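Local coordinates for putative HpcE protein (Mycolicibacterium smegmatis, PDB 6V77), which is of unknown function but belongs to the fumarylacetoacetate hydrolase family, a beta-rich fold that here forms a two-chain assembly and holds a zinc ion, at residues 97-102 / 175-180; 157-162 / 169-174; 118-123 / 199-204; 261-264 / 270-273. All blocks are in the same frame, centred on the assembly; numbering follows the deposited sequence.

Contact 1 (97-102 / 175-180); sequences FTKFVS and GFSPIG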
loop_
_atom_site.group_PDB
_atom_site.type_symbol
_atom_site.label_atom_id
_atom_site.label_comp_id
_atom_site.label_asym_id
_atom_site.label_seq_id
_atom_site.Cartn_x
_atom_site.Cartn_y
_atom_site.Cartn_z
ATOM N N PHE B 97 -6.090 7.342 -2.878
ATOM C CA PHE B 97 -4.710 7.007 -3.214
ATOM C C PHE B 97 -4.088 6.376 -1.974
ATOM O O PHE B 97 -4.788 5.956 -1.048
ATOM C CB PHE B 97 -3.936 8.234 -3.727
ATOM C CG PHE B 97 -4.127 9.455 -2.898
ATOM C CD1 PHE B 97 -3.273 9.730 -1.850
ATOM C CD2 PHE B 97 -5.158 10.339 -3.168
ATOM C CE1 PHE B 97 -3.456 10.873 -1.070
ATOM C CE2 PHE B 97 -5.349 11.477 -2.382
ATOM C CZ PHE B 97 -4.503 11.742 -1.341
ATOM N N THR B 98 -2.769 6.248 -1.952
ATOM C CA THR B 98 -2.163 5.612 -0.792
ATOM C C THR B 98 -1.006 6.471 -0.301
ATOM O O THR B 98 -0.570 7.415 -0.965
ATOM C CB THR B 98 -1.697 4.168 -1.102
ATOM O OG1 THR B 98 -1.440 3.478 0.134
ATOM C CG2 THR B 98 -0.429 4.174 -1.980
ATOM N N LYS B 99 -0.555 6.170 0.906
ATOM C CA LYS B 99 0.687 6.711 1.444
ATOM C C LYS B 99 1.504 5.488 1.837
ATOM O O LYS B 99 1.084 4.718 2.710
ATOM C CB LYS B 99 0.407 7.656 2.619
ATOM C CG LYS B 99 -0.203 8.995 2.160
ATOM C CD LYS B 99 -0.929 9.773 3.284
ATOM C CE LYS B 99 0.037 10.375 4.289
ATOM N NZ LYS B 99 1.046 11.288 3.680
ATOM N N PHE B 100 2.622 5.268 1.145
ATOM C CA PHE B 100 3.317 3.988 1.285
ATOM C C PHE B 100 3.827 3.806 2.710
ATOM O O PHE B 100 4.195 4.775 3.379
ATOM C CB PHE B 100 4.450 3.896 0.260
ATOM C CG PHE B 100 3.949 3.780 -1.166
ATOM C CD1 PHE B 100 3.352 2.585 -1.601
ATOM C CD2 PHE B 100 4.005 4.852 -2.039
ATOM C CE1 PHE B 100 2.868 2.467 -2.890
ATOM C CE2 PHE B 100 3.523 4.740 -3.341
ATOM C CZ PHE B 100 2.950 3.540 -3.762
ATOM N N VAL B 101 3.796 2.555 3.190
ATOM C CA VAL B 101 4.012 2.298 4.611
ATOM C C VAL B 101 5.400 2.724 5.092
ATOM O O VAL B 101 5.559 3.067 6.271
ATOM C CB VAL B 101 3.725 0.804 4.935
ATOM C CG1 VAL B 101 4.857 -0.122 4.494
ATOM C CG2 VAL B 101 3.414 0.627 6.407
ATOM N N SER B 102 6.403 2.772 4.210
ATOM C CA SER B 102 7.723 3.218 4.636
ATOM C C SER B 102 7.730 4.676 5.096
ATOM O O SER B 102 8.686 5.073 5.759
ATOM C CB SER B 102 8.774 3.060 3.524
ATOM O OG SER B 102 8.386 3.728 2.338
ATOM N N GLY B 175 8.942 10.179 6.568
ATOM C CA GLY B 175 8.274 10.927 7.610
ATOM C C GLY B 175 7.072 11.717 7.159
ATOM O O GLY B 175 6.555 12.516 7.947
ATOM N N PHE B 176 6.607 11.522 5.928
ATOM C CA PHE B 176 5.441 12.268 5.461
ATOM C C PHE B 176 4.101 11.731 5.962
ATOM O O PHE B 176 3.071 12.341 5.649
ATOM C CB PHE B 176 5.427 12.343 3.926
ATOM C CG PHE B 176 6.189 13.541 3.356
ATOM C CD1 PHE B 176 7.258 14.110 4.051
ATOM C CD2 PHE B 176 5.838 14.085 2.121
ATOM C CE1 PHE B 176 7.970 15.202 3.530
ATOM C CE2 PHE B 176 6.557 15.183 1.577
ATOM C CZ PHE B 176 7.606 15.748 2.299
ATOM N N SER B 177 4.064 10.647 6.742
ATOM C CA SER B 177 2.807 10.101 7.262
ATOM C C SER B 177 2.891 9.867 8.764
ATOM O O SER B 177 2.758 8.732 9.236
ATOM C CB SER B 177 2.446 8.803 6.534
ATOM O OG SER B 177 2.608 8.996 5.140
ATOM N N PRO B 178 3.088 10.920 9.558
ATOM C CA PRO B 178 3.070 10.731 11.009
ATOM C C PRO B 178 1.652 10.502 11.506
ATOM O O PRO B 178 0.702 11.147 11.051
ATOM C CB PRO B 178 3.643 12.052 11.547
ATOM C CG PRO B 178 3.157 13.073 10.546
ATOM C CD PRO B 178 3.246 12.345 9.185
ATOM N N ILE B 179 1.520 9.577 12.458
ATOM C CA ILE B 179 0.246 9.244 13.081
ATOM C C ILE B 179 0.485 9.141 14.575
ATOM O O ILE B 179 1.452 8.502 14.997
ATOM C CB ILE B 179 -0.328 7.903 12.565
ATOM C CG1 ILE B 179 -0.398 7.877 11.038
ATOM C CG2 ILE B 179 -1.714 7.633 13.209
ATOM C CD1 ILE B 179 -0.728 6.485 10.467
ATOM N N GLY B 180 -0.393 9.744 15.377
ATOM C CA GLY B 180 -0.266 9.652 16.812
ATOM C C GLY B 180 -0.737 10.899 17.523
ATOM O O GLY B 180 -1.393 11.760 16.929
HETATM O O HOH W 1 9.467 7.431 6.993
#
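K99 and S177 point their CB atoms at each other across the contact, and the lysine chain folds round the serine hydroxyl. Its CB lies 3.6 Å from S177 OG; beyond CG the chain bends at chi3 and again at chi4, which returns CE to 3.0 Å from the same OG. Curled in this way, the lysine brings its ammonium group over the backbone just before the serine: K99 NZ donates to F176 O at 3.0 Å. The donor stands above the peptide plane, 52° out of it, and meets the oxygen at a C=O...N angle of 124°. K99 NZ also lies 3.1 Å from S177 OG, a hydroxyl that hydrogen-bonds to S103. F176 contributes mainly its carbonyl, since its ring leads away toward P114 and L153. A second link is water-mediated: one water donates to S102 O and accepts from G175 N, both at 2.8 Å.

K99 NZ has further partners in a salt bridge to D152 and a hydrogen bond to K171 O, and F238 adds a cation-pi contact. Several acceptors therefore satisfy this buried cation, and its positive charge probably polarises the D152 carboxylate. Because D152 binds zinc, and the K99 side chain lies about 6 Å from the ion, the arrangement is that of a second-shell lysine behind the acidic metal site of the FAH-type fold.

Contact 2 (157-162 / 169-174); sequences DLQLAG and LAKSHA. With EDO (1,2-ethanediol), chain K; SO4 (sulfate ion), chain O.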
loop_
_atom_site.group_PDB
_atom_site.type_symbol
_atom_site.label_atom_id
_atom_site.label_comp_id
_atom_site.label_asym_id
_atom_site.label_seq_id
_atom_site.Cartn_x
_atom_site.Cartn_y
_atom_site.Cartn_z
ATOM N N ASP B 157 5.029 19.677 -5.922
ATOM C CA ASP B 157 5.587 19.666 -7.275
ATOM C C ASP B 157 5.450 18.279 -7.894
ATOM O O ASP B 157 4.904 18.122 -8.993
ATOM C CB ASP B 157 7.063 20.095 -7.278
ATOM C CG ASP B 157 7.273 21.528 -6.825
ATOM O OD1 ASP B 157 6.283 22.287 -6.714
ATOM O OD2 ASP B 157 8.447 21.891 -6.579
ATOM N N LEU B 158 5.953 17.263 -7.197
ATOM C CA LEU B 158 5.813 15.885 -7.670
ATOM C C LEU B 158 4.350 15.477 -7.745
ATOM O O LEU B 158 3.947 14.743 -8.658
ATOM C CB LEU B 158 6.574 14.940 -6.741
ATOM C CG LEU B 158 6.568 13.441 -7.080
ATOM C CD1 LEU B 158 7.138 13.227 -8.469
ATOM C CD2 LEU B 158 7.358 12.647 -6.048
ATOM N N GLN B 159 3.540 15.924 -6.782
ATOM C CA GLN B 159 2.153 15.471 -6.709
ATOM C C GLN B 159 1.380 15.821 -7.972
ATOM O O GLN B 159 0.531 15.045 -8.423
ATOM C CB GLN B 159 1.446 16.081 -5.493
ATOM C CG GLN B 159 0.048 15.479 -5.290
ATOM C CD GLN B 159 -0.779 16.209 -4.232
ATOM O OE1 GLN B 159 -0.235 16.843 -3.323
ATOM N NE2 GLN B 159 -2.102 16.106 -4.346
ATOM N N LEU B 160 1.653 16.987 -8.548
ATOM C CA LEU B 160 0.866 17.506 -9.657
ATOM C C LEU B 160 1.573 17.442 -11.001
ATOM O O LEU B 160 1.004 17.886 -12.004
ATOM C CB LEU B 160 0.458 18.949 -9.355
ATOM C CG LEU B 160 -0.271 19.051 -8.018
ATOM C CD1 LEU B 160 -0.600 20.500 -7.676
ATOM C CD2 LEU B 160 -1.528 18.234 -8.080
ATOM N N ALA B 161 2.783 16.889 -11.065
ATOM C CA ALA B 161 3.562 16.958 -12.291
ATOM C C ALA B 161 3.214 15.822 -13.251
ATOM O O ALA B 161 2.689 14.777 -12.860
ATOM C CB ALA B 161 5.061 16.918 -11.981
ATOM N N GLY B 162 3.521 16.049 -14.529
ATOM C CA GLY B 162 3.461 15.013 -15.539
ATOM C C GLY B 162 2.047 14.686 -15.974
ATOM O O GLY B 162 1.063 15.176 -15.407
ATOM N N LEU B 169 3.167 9.028 -4.355
ATOM C CA LEU B 169 4.605 9.098 -4.111
ATOM C C LEU B 169 4.990 10.417 -3.450
ATOM O O LEU B 169 5.781 10.432 -2.498
ATOM C CB LEU B 169 5.368 8.910 -5.426
ATOM C CG LEU B 169 6.771 8.328 -5.283
ATOM C CD1 LEU B 169 6.738 6.948 -4.638
ATOM C CD2 LEU B 169 7.498 8.298 -6.641
ATOM N N ALA B 170 4.399 11.523 -3.910
ATOM C CA ALA B 170 4.656 12.843 -3.327
ATOM C C ALA B 170 4.260 12.941 -1.864
ATOM O O ALA B 170 4.728 13.854 -1.157
ATOM C CB ALA B 170 3.891 13.909 -4.105
ATOM N N LYS B 171 3.376 12.056 -1.409
ATOM C CA LYS B 171 2.912 12.007 -0.033
ATOM C C LYS B 171 3.575 10.890 0.755
ATOM O O LYS B 171 3.124 10.577 1.857
ATOM C CB LYS B 171 1.395 11.858 -0.012
ATOM C CG LYS B 171 0.689 13.068 -0.662
ATOM C CD LYS B 171 -0.744 12.694 -1.007
ATOM C CE LYS B 171 -1.565 13.886 -1.456
ATOM N NZ LYS B 171 -1.885 14.791 -0.295
ATOM N N SER B 172 4.678 10.325 0.231
ATOM C CA SER B 172 5.308 9.156 0.837
ATOM C C SER B 172 6.805 9.336 1.029
ATOM O O SER B 172 7.534 8.345 1.150
ATOM C CB SER B 172 5.040 7.894 0.001
ATOM O OG SER B 172 3.652 7.676 -0.087
ATOM N N HIS B 173 7.299 10.582 1.012
ATOM C CA HIS B 173 8.668 10.816 1.427
ATOM C C HIS B 173 8.857 10.369 2.869
ATOM O O HIS B 173 7.895 10.192 3.613
ATOM C CB HIS B 173 9.016 12.302 1.318
ATOM C CG HIS B 173 9.189 12.776 -0.087
ATOM N ND1 HIS B 173 10.420 12.824 -0.707
ATOM C CD2 HIS B 173 8.294 13.249 -0.986
ATOM C CE1 HIS B 173 10.275 13.304 -1.930
ATOM N NE2 HIS B 173 8.996 13.576 -2.123
ATOM N N ALA B 174 10.111 10.200 3.274
ATOM C CA ALA B 174 10.374 9.796 4.655
ATOM C C ALA B 174 9.698 10.749 5.633
ATOM O O ALA B 174 9.859 11.971 5.536
ATOM C CB ALA B 174 11.878 9.767 4.922
HETATM C C1 EDO K . 13.989 11.476 0.257
HETATM O O1 EDO K . 13.126 12.411 -0.413
HETATM C C2 EDO K . 13.255 10.720 1.371
HETATM O O2 EDO K . 11.883 10.529 0.995
HETATM S S SO4 O . -5.013 16.335 -1.550
HETATM O O1 SO4 O . -5.732 17.600 -1.657
HETATM O O2 SO4 O . -3.565 16.542 -1.624
HETATM O O3 SO4 O . -5.315 15.675 -0.278
HETATM O O4 SO4 O . -5.454 15.445 -2.623
#
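Q159 reaches across to A170 and K171 from helix 156-160. Its CB lies 3.6 Å from A170 CB, a methyl that also presses on the helix backbone, 3.4 Å from Q159 N. CG stands anti to the backbone N (chi1 -173°) and the chain stays extended beyond it, which carries the amide away from A170 toward the lysine. There the two side chains cross obliquely: Q159 CD, OE1 and NE2 each lie 3.7 Å from K171 CE. At the tip, Q159 NE2 donates to sulfate O2 at 3.1 Å with an N-H...O angle of 147°, while OE1 accepts from R156. K171 NZ reaches the same sulfate oxygen, O2, at 2.8 Å, so one anion atom receives both donors.

Beside this polar end, L158 packs its CB 3.9 Å from A170 CB and sets CD2 obliquely against the H173 ring. Y224 of the second subunit covers L158 and L169. K171 NZ also bonds to D152 and S154, and its side chain comes within about 4 Å of the zinc ion. Together with H82 and R156, the helix and the loop after it hold a sulfate, probably from the crystallisation liquor, close to the metal site, consistent with a pocket for an anion.

Contact 3 (118-123 / 199-204); sequences VDWEVE and AEINGE. With ZN (zinc ion), chain L.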
loop_
_atom_site.group_PDB
_atom_site.type_symbol
_atom_site.label_atom_id
_atom_site.label_comp_id
_atom_site.label_asym_id
_atom_site.label_seq_id
_atom_site.Cartn_x
_atom_site.Cartn_y
_atom_site.Cartn_z
ATOM N N VAL B 118 6.642 21.696 0.018
ATOM C CA VAL B 118 6.094 20.762 0.999
ATOM C C VAL B 118 4.952 21.434 1.755
ATOM O O VAL B 118 5.111 22.521 2.325
ATOM C CB VAL B 118 7.186 20.262 1.955
ATOM C CG1 VAL B 118 6.605 19.313 2.944
ATOM C CG2 VAL B 118 8.313 19.575 1.151
ATOM N N ASP B 119 3.808 20.765 1.778
ATOM C CA ASP B 119 2.557 21.342 2.227
ATOM C C ASP B 119 2.002 20.496 3.367
ATOM O O ASP B 119 2.272 19.294 3.449
ATOM C CB ASP B 119 1.579 21.391 1.067
ATOM C CG ASP B 119 0.501 22.423 1.238
ATOM O OD1 ASP B 119 0.416 23.065 2.312
ATOM O OD2 ASP B 119 -0.255 22.598 0.264
ATOM N N TRP B 120 1.228 21.135 4.245
ATOM C CA TRP B 120 0.640 20.512 5.429
ATOM C C TRP B 120 -0.819 20.148 5.174
ATOM O O TRP B 120 -1.512 20.818 4.401
ATOM C CB TRP B 120 0.712 21.473 6.624
ATOM C CG TRP B 120 0.061 22.816 6.322
ATOM C CD1 TRP B 120 -1.256 23.148 6.501
ATOM C CD2 TRP B 120 0.692 23.976 5.757
ATOM N NE1 TRP B 120 -1.474 24.441 6.100
ATOM C CE2 TRP B 120 -0.299 24.970 5.631
ATOM C CE3 TRP B 120 1.999 24.270 5.350
ATOM C CZ2 TRP B 120 -0.030 26.230 5.125
ATOM C CZ3 TRP B 120 2.268 25.537 4.843
ATOM C CH2 TRP B 120 1.259 26.502 4.739
ATOM N N GLU B 121 -1.297 19.102 5.878
ATOM C CA GLU B 121 -2.691 18.640 5.768
ATOM C C GLU B 121 -3.041 17.886 7.060
ATOM O O GLU B 121 -2.750 16.691 7.156
ATOM C CB GLU B 121 -2.886 17.726 4.547
ATOM C CG GLU B 121 -2.610 18.344 3.156
ATOM C CD GLU B 121 -3.227 17.558 2.000
ATOM O OE1 GLU B 121 -3.612 16.392 2.219
ATOM O OE2 GLU B 121 -3.357 18.100 0.886
ATOM N N VAL B 122 -3.677 18.554 8.031
ATOM C CA VAL B 122 -4.140 17.821 9.218
ATOM C C VAL B 122 -5.267 16.884 8.813
ATOM O O VAL B 122 -6.142 17.250 8.017
ATOM C CB VAL B 122 -4.606 18.763 10.349
ATOM C CG1 VAL B 122 -5.705 19.729 9.891
ATOM C CG2 VAL B 122 -5.126 17.951 11.553
ATOM N N GLU B 123 -5.252 15.653 9.342
ATOM C CA GLU B 123 -6.321 14.719 9.010
ATOM C C GLU B 123 -6.694 13.861 10.208
ATOM O O GLU B 123 -5.849 13.528 11.046
ATOM C CB GLU B 123 -5.937 13.789 7.855
ATOM C CG GLU B 123 -5.389 14.539 6.648
ATOM C CD GLU B 123 -5.563 13.811 5.347
ATOM O OE1 GLU B 123 -6.036 12.656 5.334
ATOM O OE2 GLU B 123 -5.236 14.432 4.331
ATOM N N ALA B 199 -4.353 22.974 12.567
ATOM C CA ALA B 199 -2.904 22.992 12.462
ATOM C C ALA B 199 -2.455 24.432 12.584
ATOM O O ALA B 199 -3.179 25.347 12.182
ATOM C CB ALA B 199 -2.399 22.406 11.135
ATOM N N GLU B 200 -1.261 24.619 13.156
ATOM C CA GLU B 200 -0.652 25.938 13.317
ATOM C C GLU B 200 0.802 25.862 12.877
ATOM O O GLU B 200 1.462 24.832 13.047
ATOM C CB GLU B 200 -0.722 26.440 14.781
ATOM C CG GLU B 200 -2.129 26.467 15.315
ATOM C CD GLU B 200 -2.195 26.422 16.825
ATOM O OE1 GLU B 200 -1.130 26.341 17.481
ATOM O OE2 GLU B 200 -3.328 26.467 17.346
ATOM N N ILE B 201 1.298 26.955 12.294
ATOM C CA ILE B 201 2.691 27.060 11.895
ATOM C C ILE B 201 3.277 28.237 12.659
ATOM O O ILE B 201 2.757 29.356 12.569
ATOM C CB ILE B 201 2.854 27.271 10.385
ATOM C CG1 ILE B 201 2.302 26.066 9.628
ATOM C CG2 ILE B 201 4.321 27.499 10.048
ATOM C CD1 ILE B 201 2.416 26.222 8.146
ATOM N N ASN B 202 4.326 27.970 13.438
ATOM C CA ASN B 202 4.955 28.980 14.276
ATOM C C ASN B 202 3.914 29.717 15.116
ATOM O O ASN B 202 3.981 30.931 15.315
ATOM C CB ASN B 202 5.782 29.927 13.414
ATOM C CG ASN B 202 6.786 29.177 12.563
ATOM O OD1 ASN B 202 7.288 28.128 12.971
ATOM N ND2 ASN B 202 7.071 29.695 11.370
ATOM N N GLY B 203 2.915 28.965 15.592
ATOM C CA GLY B 203 1.910 29.517 16.486
ATOM C C GLY B 203 0.740 30.222 15.825
ATOM O O GLY B 203 -0.137 30.725 16.536
ATOM N N GLU B 204 0.687 30.272 14.499
ATOM C CA GLU B 204 -0.392 30.921 13.762
ATOM C C GLU B 204 -1.281 29.842 13.155
ATOM O O GLU B 204 -0.775 28.931 12.499
ATOM C CB GLU B 204 0.180 31.823 12.662
ATOM C CG GLU B 204 -0.732 32.051 11.451
ATOM C CD GLU B 204 -0.001 32.661 10.249
ATOM O OE1 GLU B 204 1.177 33.046 10.389
ATOM O OE2 GLU B 204 -0.606 32.747 9.159
HETATM ZN ZN ZN L . -4.706 14.435 2.227
HETATM O O HOH W 2 -5.472 12.431 2.359
#
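Chi1 of W120 (55°) sets CG between the backbone N and the carbonyl carbon, and from there the indole turns broadside to I201. On the other segment the I201 chain is extended to CD1; the two side chains cross at about a right angle, and the delta methyl ends over the ring. I201 CD1 stands 3.4 Å from the centroid of the W120 six-membered ring and only 13° off its normal: a CH-pi contact over the face. The single distances agree, running from 3.4 Å between W120 CZ3 and I201 CD1 to 3.9 Å between W120 CZ2 and I201 CD1. D119 OD1 lies above the opposite face, offset toward the rim. Further along, V122 CB meets A199 CB at 4.3 Å, a looser apolar pair. Past I201 the chain reverses in a type I' turn, leading from strand 196-201 into strand 204-210.

Along 118-123, W120 and V122 point toward the five-stranded sheet that holds strand 196-201. E121 leaves the backbone on the far side. E121 OE1 and E123 OE2 each bind zinc at 2.2 Å; a water at 2.1 Å from zinc and D152 complete the modelled ligands. R156 pairs with the other E121 oxygen, and G240 N with that of E123. Such an all-oxygen shell with three carboxylates would suit a hard divalent cation, while the apolar packing probably steadies the segment carrying E121 and E123.

Contact 4 (261-264 / 270-273); sequences LRTY and EFTQ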
loop_
_atom_site.group_PDB
_atom_site.type_symbol
_atom_site.label_atom_id
_atom_site.label_comp_id
_atom_site.label_asym_id
_atom_site.label_seq_id
_atom_site.Cartn_x
_atom_site.Cartn_y
_atom_site.Cartn_z
ATOM N N LEU B 261 5.278 22.949 13.032
ATOM C CA LEU B 261 3.913 22.664 12.622
ATOM C C LEU B 261 3.264 21.874 13.746
ATOM O O LEU B 261 3.654 20.729 14.008
ATOM C CB LEU B 261 3.894 21.870 11.318
ATOM C CG LEU B 261 2.544 21.354 10.812
ATOM C CD1 LEU B 261 1.701 22.513 10.323
ATOM C CD2 LEU B 261 2.769 20.333 9.696
ATOM N N ARG B 262 2.275 22.472 14.392
ATOM C CA ARG B 262 1.514 21.802 15.434
ATOM C C ARG B 262 0.202 21.322 14.824
ATOM O O ARG B 262 -0.502 22.090 14.164
ATOM C CB ARG B 262 1.274 22.743 16.623
ATOM C CG ARG B 262 0.314 22.171 17.678
ATOM C CD ARG B 262 0.198 23.096 18.898
ATOM N NE ARG B 262 -0.790 22.564 19.821
ATOM C CZ ARG B 262 -2.087 22.861 19.781
ATOM N NH1 ARG B 262 -2.554 23.722 18.884
ATOM N NH2 ARG B 262 -2.915 22.306 20.652
ATOM N N THR B 263 -0.114 20.046 15.029
ATOM C CA THR B 263 -1.273 19.397 14.438
ATOM C C THR B 263 -2.114 18.870 15.596
ATOM O O THR B 263 -1.559 18.295 16.533
ATOM C CB THR B 263 -0.827 18.245 13.522
ATOM O OG1 THR B 263 0.043 18.743 12.497
ATOM C CG2 THR B 263 -2.012 17.525 12.875
ATOM N N TYR B 264 -3.431 19.095 15.570
ATOM C CA TYR B 264 -4.241 18.652 16.709
ATOM C C TYR B 264 -5.635 18.216 16.286
ATOM O O TYR B 264 -6.183 18.677 15.284
ATOM C CB TYR B 264 -4.375 19.755 17.775
ATOM C CG TYR B 264 -5.193 20.945 17.314
ATOM C CD1 TYR B 264 -6.585 20.967 17.453
ATOM C CD2 TYR B 264 -4.575 22.044 16.732
ATOM C CE1 TYR B 264 -7.329 22.050 17.012
ATOM C CE2 TYR B 264 -5.312 23.124 16.288
ATOM C CZ TYR B 264 -6.691 23.120 16.436
ATOM O OH TYR B 264 -7.415 24.204 15.995
ATOM N N GLU B 270 -2.427 15.735 20.034
ATOM C CA GLU B 270 -1.708 16.739 19.259
ATOM C C GLU B 270 -0.248 16.335 19.133
ATOM O O GLU B 270 0.264 15.551 19.934
ATOM C CB GLU B 270 -1.793 18.124 19.905
ATOM C CG GLU B 270 -1.037 18.222 21.211
ATOM C CD GLU B 270 -0.949 19.655 21.689
ATOM O OE1 GLU B 270 -1.863 20.086 22.403
ATOM O OE2 GLU B 270 0.021 20.351 21.315
ATOM N N PHE B 271 0.433 16.925 18.147
ATOM C CA PHE B 271 1.881 16.814 18.087
ATOM C C PHE B 271 2.457 17.988 17.313
ATOM O O PHE B 271 1.777 18.613 16.499
ATOM C CB PHE B 271 2.337 15.474 17.481
ATOM C CG PHE B 271 1.782 15.141 16.100
ATOM C CD1 PHE B 271 2.401 15.608 14.942
ATOM C CD2 PHE B 271 0.726 14.230 15.969
ATOM C CE1 PHE B 271 1.926 15.249 13.670
ATOM C CE2 PHE B 271 0.238 13.865 14.729
ATOM C CZ PHE B 271 0.837 14.360 13.566
ATOM N N THR B 272 3.729 18.268 17.572
ATOM C CA THR B 272 4.414 19.364 16.901
ATOM C C THR B 272 5.693 18.847 16.253
ATOM O O THR B 272 6.430 18.058 16.850
ATOM C CB THR B 272 4.717 20.514 17.885
ATOM O OG1 THR B 272 3.489 21.011 18.436
ATOM C CG2 THR B 272 5.429 21.658 17.167
ATOM N N GLN B 273 5.936 19.275 15.016
ATOM C CA GLN B 273 7.088 18.828 14.243
ATOM C C GLN B 273 7.827 20.032 13.692
ATOM O O GLN B 273 7.201 21.003 13.266
ATOM C CB GLN B 273 6.665 17.928 13.087
ATOM C CG GLN B 273 5.896 16.723 13.557
ATOM C CD GLN B 273 5.600 15.792 12.422
ATOM O OE1 GLN B 273 4.791 16.111 11.551
ATOM N NE2 GLN B 273 6.302 14.656 12.382
HETATM O O HOH W 3 2.656 18.412 12.986
#
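A beta hairpin formed by strands 260-265 and 269-277 brings L261-Y264 against E270-Q273, with the short segment axes 4.6 Å apart and 165° between their directions. Two hydrogen-bonded pairs set the register. T263 N to F271 O measures 2.8 Å and F271 N to T263 O 2.9 Å; L261 and Q273 likewise exchange a reciprocal pair of backbone bonds. Between them R262 faces T272 in a non-hydrogen-bonded pair, as Y264 does E270.

On the face of R262 and E270 the arginine runs extended from CG to NE, passes T272 OG1 (3.3 Å from R262 CB), and grips the carboxylate side-on with two nitrogens in a salt bridge. R262 NE donates to E270 OE2 at 2.8 Å, and R262 NH2 to E270 OE1 at 3.0 Å. Both oxygens lie near the guanidinium plane but are approached from above the carboxylate plane, the two planes being 68° apart. Y264 CB lies to one side of the guanidinium plane, toward its rim.

The hairpin supplies two adjacent inner strands of a five-stranded mixed sheet in the FAH-type domain, 260-265 being the middle one. The face of L261, T263, F271 and Q273 packs on strands 118-128, 144-155 and 177-185 of the larger sheet. F271 lies alongside T263, pointing the same way, with T263 CB over the ring face at 4.1 Å from F271 CE1. A water joins L261 O and T263 OG1; T263 OG1 also bonds to Q151, and Q273 NE2 to V108 O.

Overall arrangement
All four contacts lie in the one family region of the chain. Contacts 3 and 4 are close neighbours, centres about 8 Å apart, because strands 196-201 and 260-265 pair in the five-stranded sheet; V122 packs on T263 where the larger sheet meets it. Contacts 1 and 2 have centres about 13 Å apart, meet through K99 and K171 O, and both touch the second subunit. Along the chain the segments of contacts 1 and 3 alternate, contact 2 falls within the spans of both, and contact 4 follows last. Contact 3 supplies two zinc ligands; contacts 1 and 2 set K99 and K171 round the third, D152, and contact 4 lies in the sheet behind.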